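PDB 3N6X: putative glutathionylspermidine synthase from Methylobacillus flagellatus, which probably acts as an ATP-dependent ligase of the circularly permuted ATP-grasp family, perhaps joining glutathione to spermidine. Local coordinates for residues A[82-87]-A[439-444]; A[427-432]-A[467-472]. All coordinates share one frame; numbering follows the deposited sequence.

Interaction 1 (A[82-87]-A[439-444]); sequences SEWARL and VSLVPG. With GOL (glycerol), chain P.
The helix turn bearing Trp84 faces an inverse gamma turn centred on Pro443, with the two CA atoms 7.8 Å apart. The turn follows the short strand 439-441 of the large mixed sheet in the ATP-grasp family region, and it is closed by Gly444 N bonding to Val442 O (2.7 Å). The contact joins helix 81-105 to that sheet mainly through one indole. Trp84 CG lies anti to the backbone N (chi1 -178°), which carries the ring out from the helix to the turn. Its six-membered part meets two turn carbonyls obliquely: CZ2 is 3.5 Å from Val442 O, and CH2 is 3.5 Å from Gly444 O. The C atom of Pro443 lies over one face, offset toward the ring's rim. On the strand side, Leu441 CD2 packs 3.8 Å from Trp84 CZ2, and the same leucine also touches Ser88 and Ile92 farther along the helix. A glycerol, probably from the crystallisation liquor, bridges the two segments. Trp84 NE1 points in the ring plane at its O3, although the exact placement is doubtful because another glycerol atom is modelled too close. The strand end of the bridge uses both backbone polar groups of Leu441: its N donates to glycerol O1 (3.2 Å, 166°), and its O accepts from glycerol O3 at 2.7 Å.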
ATOM      1  N   SER A  82     -11.758   0.464  18.371  1.00 37.03           N
ATOM      2  CA  SER A  82     -10.548   0.399  19.197  1.00 37.24           C
ATOM      3  C   SER A  82      -9.377  -0.281  18.462  1.00 39.86           C
ATOM      4  O   SER A  82      -8.241   0.193  18.569  1.00 38.52           O
ATOM      5  CB  SER A  82     -10.833  -0.250  20.554  1.00 40.72           C
ATOM      6  OG  SER A  82     -11.130  -1.630  20.426  1.00 53.95           O
ATOM      7  N   GLU A  83      -9.659  -1.364  17.692  1.00 36.55           N
ATOM      8  CA  GLU A  83      -8.644  -2.029  16.841  1.00 37.08           C
ATOM      9  C   GLU A  83      -8.064  -1.011  15.834  1.00 40.91           C
ATOM     10  O   GLU A  83      -6.849  -0.928  15.678  1.00 41.23           O
ATOM     11  CB  GLU A  83      -9.252  -3.224  16.059  1.00 38.56           C
ATOM     12  CG  GLU A  83      -9.540  -4.450  16.916  1.00 52.52           C
ATOM     13  CD  GLU A  83     -10.424  -5.527  16.296  1.00 74.83           C
ATOM     14  OE1 GLU A  83     -11.088  -5.249  15.269  1.00 62.34           O
ATOM     15  OE2 GLU A  83     -10.500  -6.631  16.883  1.00 72.18           O
ATOM     16  N   TRP A  84      -8.944  -0.218  15.180  1.00 35.52           N
ATOM     17  CA  TRP A  84      -8.515   0.773  14.200  1.00 33.79           C
ATOM     18  C   TRP A  84      -7.723   1.903  14.833  1.00 37.03           C
ATOM     19  O   TRP A  84      -6.753   2.357  14.238  1.00 35.46           O
ATOM     20  CB  TRP A  84      -9.699   1.324  13.404  1.00 31.09           C
ATOM     21  CG  TRP A  84      -9.286   2.314  12.354  1.00 30.80           C
ATOM     22  CD1 TRP A  84      -9.396   3.672  12.422  1.00 33.10           C
ATOM     23  CD2 TRP A  84      -8.603   2.025  11.119  1.00 30.28           C
ATOM     24  NE1 TRP A  84      -8.924   4.241  11.259  1.00 32.18           N
ATOM     25  CE2 TRP A  84      -8.392   3.258  10.461  1.00 33.55           C
ATOM     26  CE3 TRP A  84      -8.186   0.839  10.486  1.00 31.66           C
ATOM     27  CZ2 TRP A  84      -7.786   3.341   9.198  1.00 32.48           C
ATOM     28  CZ3 TRP A  84      -7.638   0.916   9.210  1.00 32.91           C
ATOM     29  CH2 TRP A  84      -7.428   2.156   8.587  1.00 33.36           C
ATOM     30  N   ALA A  85      -8.118   2.350  16.045  1.00 33.80           N
ATOM     31  CA  ALA A  85      -7.388   3.413  16.748  1.00 34.05           C
ATOM     32  C   ALA A  85      -5.931   2.990  17.052  1.00 37.03           C
ATOM     33  O   ALA A  85      -5.019   3.791  16.878  1.00 36.57           O
ATOM     34  CB  ALA A  85      -8.112   3.795  18.036  1.00 34.73           C
ATOM     35  N   ARG A  86      -5.716   1.716  17.423  1.00 33.80           N
ATOM     36  CA  ARG A  86      -4.371   1.188  17.708  1.00 34.84           C
ATOM     37  C   ARG A  86      -3.581   1.037  16.390  1.00 39.46           C
ATOM     38  O   ARG A  86      -2.441   1.494  16.287  1.00 39.01           O
ATOM     39  CB  ARG A  86      -4.476  -0.161  18.472  1.00 37.44           C
ATOM     40  CG  ARG A  86      -3.161  -0.957  18.580  1.00 57.23           C
ATOM     41  CD  ARG A  86      -2.437  -0.718  19.897  1.00 72.28           C
ATOM     42  NE  ARG A  86      -1.395  -1.718  20.132  1.00 79.19           N
ATOM     43  N   LEU A  87      -4.218   0.430  15.392  1.00 37.18           N
ATOM     44  CA  LEU A  87      -3.706   0.226  14.041  1.00 38.61           C
ATOM     45  C   LEU A  87      -3.304   1.580  13.425  1.00 39.63           C
ATOM     46  O   LEU A  87      -2.200   1.728  12.900  1.00 38.12           O
ATOM     47  CB  LEU A  87      -4.848  -0.370  13.224  1.00 40.27           C
ATOM     48  CG  LEU A  87      -4.513  -1.386  12.197  1.00 47.76           C
ATOM     49  CD1 LEU A  87      -5.423  -2.596  12.347  1.00 48.97           C
ATOM     50  CD2 LEU A  87      -4.685  -0.803  10.813  1.00 52.09           C
ATOM     51  N   VAL A 439      -0.755  14.312   9.830  1.00 37.84           N
ATOM     52  CA  VAL A 439      -0.666  12.925   9.411  1.00 36.60           C
ATOM     53  C   VAL A 439      -1.957  12.213   9.822  1.00 40.42           C
ATOM     54  O   VAL A 439      -2.336  12.253  10.994  1.00 40.51           O
ATOM     55  CB  VAL A 439       0.605  12.230   9.957  1.00 39.09           C
ATOM     56  CG1 VAL A 439       0.763  10.844   9.357  1.00 38.49           C
ATOM     57  CG2 VAL A 439       1.849  13.076   9.693  1.00 38.34           C
ATOM     58  N   SER A 440      -2.679  11.650   8.845  1.00 35.69           N
ATOM     59  CA  SER A 440      -3.979  11.047   9.108  1.00 34.72           C
ATOM     60  C   SER A 440      -4.258   9.868   8.207  1.00 37.75           C
ATOM     61  O   SER A 440      -3.545   9.645   7.226  1.00 36.48           O
ATOM     62  CB  SER A 440      -5.092  12.091   8.960  1.00 38.59           C
ATOM     63  OG  SER A 440      -5.150  12.629   7.645  1.00 44.74           O
ATOM     64  N   LEU A 441      -5.291   9.092   8.564  1.00 34.86           N
ATOM     65  CA  LEU A 441      -5.771   7.963   7.799  1.00 34.85           C
ATOM     66  C   LEU A 441      -7.253   8.129   7.639  1.00 39.43           C
ATOM     67  O   LEU A 441      -7.945   8.402   8.622  1.00 39.31           O
ATOM     68  CB  LEU A 441      -5.531   6.649   8.560  1.00 35.03           C
ATOM     69  CG  LEU A 441      -4.174   6.038   8.467  1.00 40.51           C
ATOM     70  CD1 LEU A 441      -3.346   6.417   9.650  1.00 41.17           C
ATOM     71  CD2 LEU A 441      -4.272   4.543   8.424  1.00 42.62           C
ATOM     72  N   VAL A 442      -7.766   7.902   6.436  1.00 35.94           N
ATOM     73  CA  VAL A 442      -9.204   7.818   6.216  1.00 35.40           C
ATOM     74  C   VAL A 442      -9.598   6.427   6.785  1.00 37.83           C
ATOM     75  O   VAL A 442      -8.808   5.496   6.657  1.00 35.79           O
ATOM     76  CB  VAL A 442      -9.547   7.981   4.695  1.00 38.41           C
ATOM     77  CG1 VAL A 442     -10.911   7.394   4.352  1.00 37.95           C
ATOM     78  CG2 VAL A 442      -9.463   9.444   4.273  1.00 37.50           C
ATOM     79  N   PRO A 443     -10.723   6.288   7.537  1.00 35.46           N
ATOM     80  CA  PRO A 443     -11.032   4.978   8.153  1.00 35.16           C
ATOM     81  C   PRO A 443     -11.464   3.902   7.149  1.00 38.90           C
ATOM     82  O   PRO A 443     -12.622   3.459   7.128  1.00 38.07           O
ATOM     83  CB  PRO A 443     -12.127   5.313   9.168  1.00 36.68           C
ATOM     84  CG  PRO A 443     -12.788   6.513   8.606  1.00 41.19           C
ATOM     85  CD  PRO A 443     -11.738   7.302   7.885  1.00 36.72           C
ATOM     86  N   GLY A 444     -10.505   3.455   6.366  1.00 35.72           N
ATOM     87  CA  GLY A 444     -10.704   2.412   5.377  1.00 35.16           C
ATOM     88  C   GLY A 444      -9.397   1.808   4.942  1.00 38.35           C
ATOM     89  O   GLY A 444      -8.329   2.347   5.242  1.00 37.28           O
TER
HETATM   90  C1  GOL P 488      -6.333   8.792  11.816  1.00 66.53           C
HETATM   91  O1  GOL P 488      -6.408  10.127  11.369  1.00 64.89           O
HETATM   92  C2  GOL P 488      -7.745   8.228  11.974  1.00 66.65           C
HETATM   93  O2  GOL P 488      -8.030   7.970  13.359  1.00 68.66           O
HETATM   94  C3  GOL P 488      -7.808   6.914  11.238  1.00 66.53           C
HETATM   95  O3  GOL P 488      -9.026   6.830  10.493  1.00 65.74           O

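Interaction 2 (A[427-432]-A[467-472]); sequences VDLRPF and KDTWIL
Leu429 and Thr469 make the closest approach between these two segments, with Leu429 CD1 seated 3.7 Å from Thr469 CG2 and equally near the OG1 branch of that threonine. Leu429 CG lies anti to the backbone N (chi1 -157°), and this brings the end of the chain nearer to Thr469 than its CB direction alone would. Two residues earlier on each strand, Val427 CG1 rests against the aliphatic part of Lys467, 4.1 Å from CD, the two side chains crossing at about a right angle. The backbones are too far apart to pair directly, with CA atoms 8.5 Å apart at Leu429 and Thr469. They are next-but-one neighbours in the large mixed sheet of this ATP-grasp-family protein: strand 446-450 runs between them, antiparallel to both, and the side chains meet across it; Cys447 touches Val427, Lys467 and Thr469.

The polar ends of these buried residues are satisfied outside the pair. Thr469 OG1 bonds to Ala445 O, while Lys467 NZ forms a salt bridge with Asp73 and also bonds to the carbonyls of Val75 and Pro415, so three oxygens grip the ammonium. On the opposite face of strand 464-471, Trp470 NE1 donates to Asp468 OD2 (2.8 Å, 140°), meeting it from well above the carboxylate plane. Arg177 of helix 170-183 forms a salt bridge with that same oxygen. Helix 170-183 therefore covers the Asp468 and Trp470 side, whereas strand 77-79, parallel to 464-471, brings Arg77 and Leu79 against Leu429.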
ATOM      1  N   VAL A 427      -6.330 -13.266   4.568  1.00 47.75           N
ATOM      2  CA  VAL A 427      -6.465 -11.868   4.125  1.00 46.64           C
ATOM      3  C   VAL A 427      -5.270 -11.021   4.548  1.00 50.36           C
ATOM      4  O   VAL A 427      -4.622 -11.307   5.567  1.00 49.55           O
ATOM      5  CB  VAL A 427      -7.783 -11.204   4.645  1.00 49.24           C
ATOM      6  CG1 VAL A 427      -9.010 -11.749   3.927  1.00 48.84           C
ATOM      7  CG2 VAL A 427      -7.922 -11.346   6.162  1.00 48.43           C
ATOM      8  N   ASP A 428      -5.067  -9.905   3.849  1.00 46.37           N
ATOM      9  CA  ASP A 428      -4.138  -8.876   4.279  1.00 45.60           C
ATOM     10  C   ASP A 428      -4.812  -7.497   4.151  1.00 49.16           C
ATOM     11  O   ASP A 428      -5.886  -7.393   3.541  1.00 47.95           O
ATOM     12  CB  ASP A 428      -2.771  -8.976   3.574  1.00 47.14           C
ATOM     13  CG  ASP A 428      -2.676  -8.365   2.195  1.00 59.54           C
ATOM     14  OD1 ASP A 428      -3.725  -8.011   1.629  1.00 60.44           O
ATOM     15  OD2 ASP A 428      -1.549  -8.266   1.672  1.00 69.06           O
ATOM     16  N   LEU A 429      -4.224  -6.465   4.771  1.00 44.63           N
ATOM     17  CA  LEU A 429      -4.833  -5.150   4.855  1.00 43.48           C
ATOM     18  C   LEU A 429      -3.873  -4.038   4.423  1.00 44.17           C
ATOM     19  O   LEU A 429      -2.745  -3.968   4.921  1.00 44.25           O
ATOM     20  CB  LEU A 429      -5.265  -4.934   6.323  1.00 44.22           C
ATOM     21  CG  LEU A 429      -6.364  -3.920   6.572  1.00 50.38           C
ATOM     22  CD1 LEU A 429      -7.728  -4.464   6.130  1.00 50.38           C
ATOM     23  CD2 LEU A 429      -6.405  -3.526   8.030  1.00 53.31           C
ATOM     24  N   ARG A 430      -4.327  -3.144   3.536  1.00 37.92           N
ATOM     25  CA  ARG A 430      -3.525  -1.990   3.145  1.00 36.41           C
ATOM     26  C   ARG A 430      -4.225  -0.635   3.402  1.00 39.83           C
ATOM     27  O   ARG A 430      -4.923  -0.127   2.528  1.00 40.54           O
ATOM     28  CB  ARG A 430      -3.016  -2.090   1.690  1.00 36.19           C
ATOM     29  CG  ARG A 430      -2.006  -0.972   1.341  1.00 45.00           C
ATOM     30  CD  ARG A 430      -1.740  -0.838  -0.146  1.00 49.88           C
ATOM     31  NE  ARG A 430      -0.631  -1.690  -0.578  1.00 59.52           N
ATOM     32  CZ  ARG A 430       0.032  -1.530  -1.719  1.00 77.13           C
ATOM     33  NH1 ARG A 430      -0.283  -0.541  -2.546  1.00 71.06           N
ATOM     34  NH2 ARG A 430       1.018  -2.356  -2.041  1.00 63.49           N
ATOM     35  N   PRO A 431      -4.006  -0.001   4.574  1.00 35.77           N
ATOM     36  CA  PRO A 431      -4.500   1.369   4.752  1.00 35.03           C
ATOM     37  C   PRO A 431      -3.525   2.374   4.097  1.00 38.02           C
ATOM     38  O   PRO A 431      -2.399   2.007   3.740  1.00 37.23           O
ATOM     39  CB  PRO A 431      -4.560   1.528   6.272  1.00 37.25           C
ATOM     40  CG  PRO A 431      -3.531   0.588   6.806  1.00 41.87           C
ATOM     41  CD  PRO A 431      -3.224  -0.454   5.744  1.00 37.20           C
ATOM     42  N   PHE A 432      -3.961   3.628   3.926  1.00 33.12           N
ATOM     43  CA  PHE A 432      -3.168   4.645   3.251  1.00 32.57           C
ATOM     44  C   PHE A 432      -2.939   5.827   4.165  1.00 34.69           C
ATOM     45  O   PHE A 432      -3.882   6.517   4.517  1.00 35.73           O
ATOM     46  CB  PHE A 432      -3.863   5.089   1.943  1.00 34.80           C
ATOM     47  CG  PHE A 432      -4.034   3.972   0.933  1.00 36.79           C
ATOM     48  CD1 PHE A 432      -5.114   3.091   1.017  1.00 38.93           C
ATOM     49  CD2 PHE A 432      -3.093   3.773  -0.075  1.00 38.67           C
ATOM     50  CE1 PHE A 432      -5.248   2.035   0.110  1.00 39.31           C
ATOM     51  CE2 PHE A 432      -3.231   2.717  -0.985  1.00 41.20           C
ATOM     52  CZ  PHE A 432      -4.305   1.854  -0.885  1.00 38.86           C
ATOM     53  N   LYS A 467     -12.074  -7.538  -0.741  1.00 48.09           N
ATOM     54  CA  LYS A 467     -13.182  -7.413   0.192  1.00 45.73           C
ATOM     55  C   LYS A 467     -13.310  -5.956   0.556  1.00 47.35           C
ATOM     56  O   LYS A 467     -12.342  -5.202   0.418  1.00 47.88           O
ATOM     57  CB  LYS A 467     -12.888  -8.205   1.476  1.00 46.52           C
ATOM     58  CG  LYS A 467     -13.031  -9.705   1.349  1.00 45.56           C
ATOM     59  CD  LYS A 467     -12.651 -10.366   2.648  1.00 48.94           C
ATOM     60  CE  LYS A 467     -13.003 -11.831   2.675  1.00 59.46           C
ATOM     61  NZ  LYS A 467     -14.335 -12.060   3.287  1.00 61.52           N
ATOM     62  N   ASP A 468     -14.469  -5.561   1.075  1.00 41.06           N
ATOM     63  CA  ASP A 468     -14.666  -4.224   1.624  1.00 39.21           C
ATOM     64  C   ASP A 468     -14.162  -4.279   3.064  1.00 39.84           C
ATOM     65  O   ASP A 468     -14.311  -5.311   3.716  1.00 41.00           O
ATOM     66  CB  ASP A 468     -16.168  -3.863   1.604  1.00 40.57           C
ATOM     67  CG  ASP A 468     -16.513  -2.446   2.043  1.00 39.59           C
ATOM     68  OD1 ASP A 468     -15.574  -1.633   2.238  1.00 38.05           O
ATOM     69  OD2 ASP A 468     -17.717  -2.148   2.184  1.00 39.77           O
ATOM     70  N   THR A 469     -13.529  -3.207   3.548  1.00 33.84           N
ATOM     71  CA  THR A 469     -13.058  -3.146   4.939  1.00 32.78           C
ATOM     72  C   THR A 469     -13.901  -2.147   5.694  1.00 35.52           C
ATOM     73  O   THR A 469     -13.937  -0.957   5.336  1.00 32.93           O
ATOM     74  CB  THR A 469     -11.545  -2.797   5.017  1.00 37.14           C
ATOM     75  OG1 THR A 469     -10.813  -3.689   4.190  1.00 34.25           O
ATOM     76  CG2 THR A 469     -10.999  -2.850   6.449  1.00 31.65           C
ATOM     77  N   TRP A 470     -14.584  -2.619   6.739  1.00 33.38           N
ATOM     78  CA  TRP A 470     -15.444  -1.778   7.559  1.00 33.84           C
ATOM     79  C   TRP A 470     -14.743  -1.367   8.836  1.00 36.98           C
ATOM     80  O   TRP A 470     -14.299  -2.224   9.597  1.00 37.17           O
ATOM     81  CB  TRP A 470     -16.730  -2.525   7.923  1.00 33.23           C
ATOM     82  CG  TRP A 470     -17.675  -2.782   6.782  1.00 34.83           C
ATOM     83  CD1 TRP A 470     -17.521  -2.419   5.474  1.00 37.77           C
ATOM     84  CD2 TRP A 470     -18.944  -3.439   6.871  1.00 35.06           C
ATOM     85  NE1 TRP A 470     -18.602  -2.839   4.735  1.00 37.56           N
ATOM     86  CE2 TRP A 470     -19.494  -3.467   5.569  1.00 39.18           C
ATOM     87  CE3 TRP A 470     -19.674  -4.014   7.932  1.00 36.19           C
ATOM     88  CZ2 TRP A 470     -20.750  -4.027   5.301  1.00 38.58           C
ATOM     89  CZ3 TRP A 470     -20.906  -4.588   7.661  1.00 37.94           C
ATOM     90  CH2 TRP A 470     -21.436  -4.585   6.362  1.00 38.72           C
ATOM     91  N   ILE A 471     -14.647  -0.059   9.083  1.00 32.59           N
ATOM     92  CA  ILE A 471     -14.134   0.449  10.344  1.00 31.75           C
ATOM     93  C   ILE A 471     -15.326   1.007  11.094  1.00 36.87           C
ATOM     94  O   ILE A 471     -16.026   1.888  10.579  1.00 36.11           O
ATOM     95  CB  ILE A 471     -12.961   1.480  10.168  1.00 34.54           C
ATOM     96  CG1 ILE A 471     -11.611   0.751   9.880  1.00 35.37           C
ATOM     97  CG2 ILE A 471     -12.799   2.343  11.423  1.00 33.75           C
ATOM     98  CD1 ILE A 471     -11.422   0.140   8.513  1.00 34.91           C
ATOM     99  N   LEU A 472     -15.634   0.418  12.253  1.00 34.41           N
ATOM    100  CA  LEU A 472     -16.784   0.840  13.057  1.00 34.42           C
ATOM    101  C   LEU A 472     -16.519   2.140  13.780  1.00 38.95           C
ATOM    102  O   LEU A 472     -15.399   2.369  14.239  1.00 38.45           O
ATOM    103  CB  LEU A 472     -17.220  -0.266  14.032  1.00 34.01           C
ATOM    104  CG  LEU A 472     -17.597  -1.615  13.390  1.00 37.43           C
ATOM    105  CD1 LEU A 472     -18.346  -2.484  14.376  1.00 36.76           C
ATOM    106  CD2 LEU A 472     -18.431  -1.420  12.076  1.00 36.40           C
TER

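Both contacts are buried and belong to the same mixed sheet, but they sit differently in it. Interaction 2 lies within the sheet, between next-but-one strands, and is mostly aliphatic where the segments touch, its polar ends paired farther out. Interaction 1 brings a helix against the sheet through an aromatic ring that meets backbone carbonyls as well as apolar groups, beside a site occupied by glycerol. The two are contiguous, with centres 10 Å apart: Trp84 CE3 lies 3.5 Å from Ile471 CG1, and Trp84 CH2 is 3.7 Å from Pro431 CB. One indole thus packs on both segments of interaction 2, and strand 423-435 leads directly into strand 439-441.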